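Local structure of chloroplastic group IIB intron splicing facilitator CRS2, chloroplastic (Zea mays, 1RYB) at residues Val97-Arg100 with His101-Leu104; Asn128-Gln131 with Asn132-His136. The protein is required for the splicing of group IIB introns in chloroplasts, working in complexes with CAF1 or CAF2, and has no peptidyl-tRNA hydrolase activity. All coordinates share one frame; numbering follows the deposited sequence.

Interaction 1 of 2, residues Val97-Arg100 with His101-Leu104; sequences VPLR and HILL
The backbone turns sharply between P98 and I102 and is held by two successive i to i+3 hydrogen bonds: H101 N to P98 O at 2.7 Å, and I102 N to L99 O at 3.0 Å. This short 3-10 turn leads from the loop after helix 84-94 into strand 102-108, an inner strand of the mixed sheet of this alpha/beta, peptidyl-tRNA hydrolase-like fold. The H101 ring crosses the P98 ring obliquely, and P98 CG sits 3.8 Å from H101 ND1. R100 runs alongside H101, pointing the same way. Its CG lies between its own backbone N and carbonyl carbon (chi1 65°), which brings that atom to 3.5 Å from H101 CD2. P98 CG lies over one face of the R100 guanidinium, 3.6 Å above its plane and offset toward the rim. H101 ND1 is hydrogen-bonded to P17 O, and the ring stacks with W18. With an alanine here in place of the imidazole, P17 O is likely to lose its donor, and W18 and the P98 ring a neighbour to pack on. I102 is buried, and its side chain touches A92 of helix 84-94. I102 CG1 lies 3.9 Å from V97 CG1, and I102 CD1 lies 4.3 Å from L99 CD1.

Interaction 2 of 2, residues Asn128-Gln131 with Asn132-His136; sequences NGLQ and NVIEH
N128 O accepts a hydrogen bond from N132 N at 3.0 Å, the first of four successive i to i+4 bonds. V133 N to G129 O, I134 N to L130 O and E135 N to Q131 O follow. The tight side holds G129, L130, V133 and I134, all buried. V133 CG2 is anti to its carbonyl carbon and beside its backbone N, which carries it back over the preceding turn to 3.3 Å from G129 O. I134 CD1 lies 3.7 Å from L130 O and 4.4 Å from L130 CG. L130 reaches L104 and Y106 of strand 102-108, while V133 meets S84 and I88 of helix 84-94. L130, V133 and their buried neighbours form the inner face of helix 128-136, an amphipathic helix laid against the sheet of the peptidyl-tRNA hydrolase fold. The solvent side is looser. Q131 is exposed and extended, CG anti to its backbone N (chi1 177°); across the contact it is CB and CG that come near N132 N. E135 is extended too, and its CB lies 3.7 Å from Q131 O, one turn back. N132 is only partly exposed. Its CB lies 3.6 Å from N128 O, while its OD1 accepts a hydrogen bond from G85 N. N128, in the first turn of the helix, is exposed; it is a tRNA-binding position by similarity. Its ND2 is hydrogen-bonded to OD1 of N82, a second such position, and its side chain lies about 5 Å from that of H35, by similarity the proton acceptor.

How the interactions relate
Both interactions are local and partly buried, and their centres are about 14 Å apart. They belong to different elements: interaction 1 starts strand 102-108, and interaction 2 is a helix packed on that strand. They meet in the core, where L104 CD1 lies 4.0 Å from V133 CG2 and L104 CG lies 4.0 Å from L130 CD1. Their backbone bonds differ in span, i to i+3 in 97-104 and i to i+4 in 128-136. Interaction 1 adds ring contacts, H101 with P98 and W18, away from the annotated sites. In interaction 2 the buried aliphatic side chains lie toward the core, while Q131, E135 and N128, a tRNA-binding position by similarity, are exposed on the surface.

Interaction 1 of 2, residues Val97-Arg100 with His101-Leu104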
loop_
_atom_site.group_PDB
_atom_site.type_symbol
_atom_site.label_atom_id
_atom_site.label_comp_id
_atom_site.label_asym_id
_atom_site.label_seq_id
_atom_site.Cartn_x
_atom_site.Cartn_y
_atom_site.Cartn_z
ATOM N N VAL A 97 -13.361 10.290 2.600
ATOM C CA VAL A 97 -13.258 8.857 2.535
ATOM C C VAL A 97 -13.399 8.287 3.930
ATOM O O VAL A 97 -12.609 8.662 4.790
ATOM C CB VAL A 97 -11.841 8.504 2.039
ATOM C CG1 VAL A 97 -11.762 6.928 1.886
ATOM C CG2 VAL A 97 -11.577 9.196 0.730
ATOM N N PRO A 98 -14.353 7.420 4.176
ATOM C CA PRO A 98 -14.468 6.813 5.509
ATOM C C PRO A 98 -13.322 5.859 5.816
ATOM O O PRO A 98 -12.741 5.173 4.895
ATOM C CB PRO A 98 -15.737 5.971 5.474
ATOM C CG PRO A 98 -16.028 5.737 4.005
ATOM C CD PRO A 98 -15.333 6.857 3.250
ATOM N N LEU A 99 -13.060 5.719 7.113
ATOM C CA LEU A 99 -12.029 4.800 7.605
ATOM C C LEU A 99 -12.010 3.451 6.878
ATOM O O LEU A 99 -11.010 2.967 6.460
ATOM C CB LEU A 99 -12.225 4.541 9.095
ATOM C CG LEU A 99 -11.052 3.794 9.708
ATOM C CD1 LEU A 99 -9.860 4.676 9.706
ATOM C CD2 LEU A 99 -11.359 3.453 11.166
ATOM N N ARG A 100 -13.152 2.860 6.780
ATOM C CA ARG A 100 -13.299 1.535 6.235
ATOM C C ARG A 100 -12.931 1.428 4.798
ATOM O O ARG A 100 -12.802 0.284 4.324
ATOM C CB ARG A 100 -14.722 0.991 6.432
ATOM C CG ARG A 100 -15.777 1.786 5.647
ATOM C CD ARG A 100 -17.231 1.321 5.899
ATOM N NE ARG A 100 -18.259 2.096 5.176
ATOM C CZ ARG A 100 -18.621 3.355 5.513
ATOM N NH1 ARG A 100 -19.568 4.073 4.846
ATOM N NH2 ARG A 100 -17.987 3.913 6.532
ATOM N N HIS A 101 -12.764 2.598 4.137
ATOM C CA HIS A 101 -12.421 2.631 2.706
ATOM C C HIS A 101 -11.036 3.198 2.452
ATOM O O HIS A 101 -10.696 3.577 1.321
ATOM C CB HIS A 101 -13.450 3.455 1.915
ATOM C CG HIS A 101 -14.727 2.748 1.739
ATOM N ND1 HIS A 101 -15.764 3.333 1.050
ATOM C CD2 HIS A 101 -15.139 1.489 2.174
ATOM C CE1 HIS A 101 -16.795 2.433 1.074
ATOM N NE2 HIS A 101 -16.422 1.318 1.759
ATOM N N ILE A 102 -10.257 3.287 3.523
ATOM C CA ILE A 102 -8.887 3.735 3.403
ATOM C C ILE A 102 -8.056 2.486 3.365
ATOM O O ILE A 102 -7.844 1.846 4.414
ATOM C CB ILE A 102 -8.458 4.563 4.612
ATOM C CG1 ILE A 102 -9.368 5.826 4.740
ATOM C CG2 ILE A 102 -6.986 4.970 4.439
ATOM C CD1 ILE A 102 -9.064 6.635 5.980
ATOM N N LEU A 103 -7.588 2.103 2.127
ATOM C CA LEU A 103 -6.846 0.863 1.966
ATOM C C LEU A 103 -5.377 1.156 1.959
ATOM O O LEU A 103 -4.885 1.852 1.063
ATOM C CB LEU A 103 -7.275 0.150 0.666
ATOM C CG LEU A 103 -6.484 -1.071 0.224
ATOM C CD1 LEU A 103 -6.632 -2.199 1.267
ATOM C CD2 LEU A 103 -7.152 -1.559 -1.070
ATOM N N LEU A 104 -4.656 0.508 2.922
ATOM C CA LEU A 104 -3.206 0.653 2.945
ATOM C C LEU A 104 -2.543 -0.560 2.356
ATOM O O LEU A 104 -2.856 -1.679 2.722
ATOM C CB LEU A 104 -2.586 0.877 4.372
ATOM C CG LEU A 104 -2.461 2.323 4.757
ATOM C CD1 LEU A 104 -1.307 2.995 4.045
ATOM C CD2 LEU A 104 -3.795 3.077 4.553
#

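Interaction 2 of 2, residues Asn128-Gln131 with Asn132-His136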
loop_
_atom_site.group_PDB
_atom_site.type_symbol
_atom_site.label_atom_id
_atom_site.label_comp_id
_atom_site.label_asym_id
_atom_site.label_seq_id
_atom_site.Cartn_x
_atom_site.Cartn_y
_atom_site.Cartn_z
ATOM N N ASN A 128 7.000 1.441 10.228
ATOM C CA ASN A 128 6.989 2.864 10.515
ATOM C C ASN A 128 5.924 3.640 9.770
ATOM O O ASN A 128 5.351 4.617 10.311
ATOM C CB ASN A 128 8.366 3.464 10.178
ATOM C CG ASN A 128 9.356 3.112 11.253
ATOM O OD1 ASN A 128 9.042 2.343 12.173
ATOM N ND2 ASN A 128 10.561 3.678 11.149
ATOM N N GLY A 129 5.700 3.243 8.503
ATOM C CA GLY A 129 4.750 3.937 7.710
ATOM C C GLY A 129 3.357 3.651 8.217
ATOM O O GLY A 129 2.497 4.523 8.303
ATOM N N LEU A 130 3.067 2.421 8.439
ATOM C CA LEU A 130 1.727 2.070 8.949
ATOM C C LEU A 130 1.500 2.698 10.328
ATOM O O LEU A 130 0.440 3.210 10.626
ATOM C CB LEU A 130 1.593 0.541 9.016
ATOM C CG LEU A 130 0.217 -0.017 9.047
ATOM C CD1 LEU A 130 -0.670 0.651 7.979
ATOM C CD2 LEU A 130 0.480 -1.501 8.657
ATOM N N GLN A 131 2.547 2.718 11.118
ATOM C CA GLN A 131 2.406 3.319 12.399
ATOM C C GLN A 131 2.025 4.788 12.271
ATOM O O GLN A 131 1.153 5.272 12.959
ATOM C CB GLN A 131 3.719 3.161 13.173
ATOM C CG GLN A 131 3.591 3.869 14.535
ATOM C CD GLN A 131 4.889 3.854 15.307
ATOM O OE1 GLN A 131 5.971 3.509 14.760
ATOM N NE2 GLN A 131 4.808 4.253 16.576
ATOM N N ASN A 132 2.719 5.542 11.425
ATOM C CA ASN A 132 2.372 6.935 11.243
ATOM C C ASN A 132 0.968 7.133 10.673
ATOM O O ASN A 132 0.302 8.119 10.996
ATOM C CB ASN A 132 3.402 7.647 10.322
ATOM C CG ASN A 132 3.265 9.148 10.332
ATOM O OD1 ASN A 132 2.836 9.765 9.346
ATOM N ND2 ASN A 132 3.544 9.763 11.496
ATOM N N VAL A 133 0.490 6.206 9.797
ATOM C CA VAL A 133 -0.898 6.355 9.251
ATOM C C VAL A 133 -1.899 6.230 10.366
ATOM O O VAL A 133 -2.825 6.966 10.470
ATOM C CB VAL A 133 -1.218 5.324 8.150
ATOM C CG1 VAL A 133 -2.700 5.348 7.760
ATOM C CG2 VAL A 133 -0.288 5.509 6.919
ATOM N N ILE A 134 -1.714 5.246 11.196
ATOM C CA ILE A 134 -2.650 5.028 12.286
ATOM C C ILE A 134 -2.736 6.272 13.199
ATOM O O ILE A 134 -3.802 6.735 13.655
ATOM C CB ILE A 134 -2.329 3.703 13.090
ATOM C CG1 ILE A 134 -2.665 2.429 12.285
ATOM C CG2 ILE A 134 -3.075 3.719 14.463
ATOM C CD1 ILE A 134 -1.871 1.154 12.713
ATOM N N GLU A 135 -1.589 6.764 13.550
ATOM C CA GLU A 135 -1.588 7.904 14.359
ATOM C C GLU A 135 -2.372 9.068 13.679
ATOM O O GLU A 135 -3.154 9.731 14.317
ATOM C CB GLU A 135 -0.116 8.280 14.676
ATOM C CG GLU A 135 0.115 9.786 14.866
ATOM C CD GLU A 135 1.516 10.112 15.263
ATOM O OE1 GLU A 135 1.879 11.269 15.446
ATOM O OE2 GLU A 135 2.275 9.016 15.431
ATOM N N HIS A 136 -2.153 9.346 12.374
ATOM C CA HIS A 136 -2.865 10.401 11.679
ATOM C C HIS A 136 -4.307 10.113 11.382
ATOM O O HIS A 136 -5.021 10.962 10.826
ATOM C CB HIS A 136 -2.139 10.943 10.444
ATOM C CG HIS A 136 -0.965 11.740 10.834
ATOM N ND1 HIS A 136 -0.972 13.120 10.767
ATOM C CD2 HIS A 136 0.284 11.339 11.282
ATOM C CE1 HIS A 136 0.244 13.529 11.161
ATOM N NE2 HIS A 136 1.010 12.495 11.509
#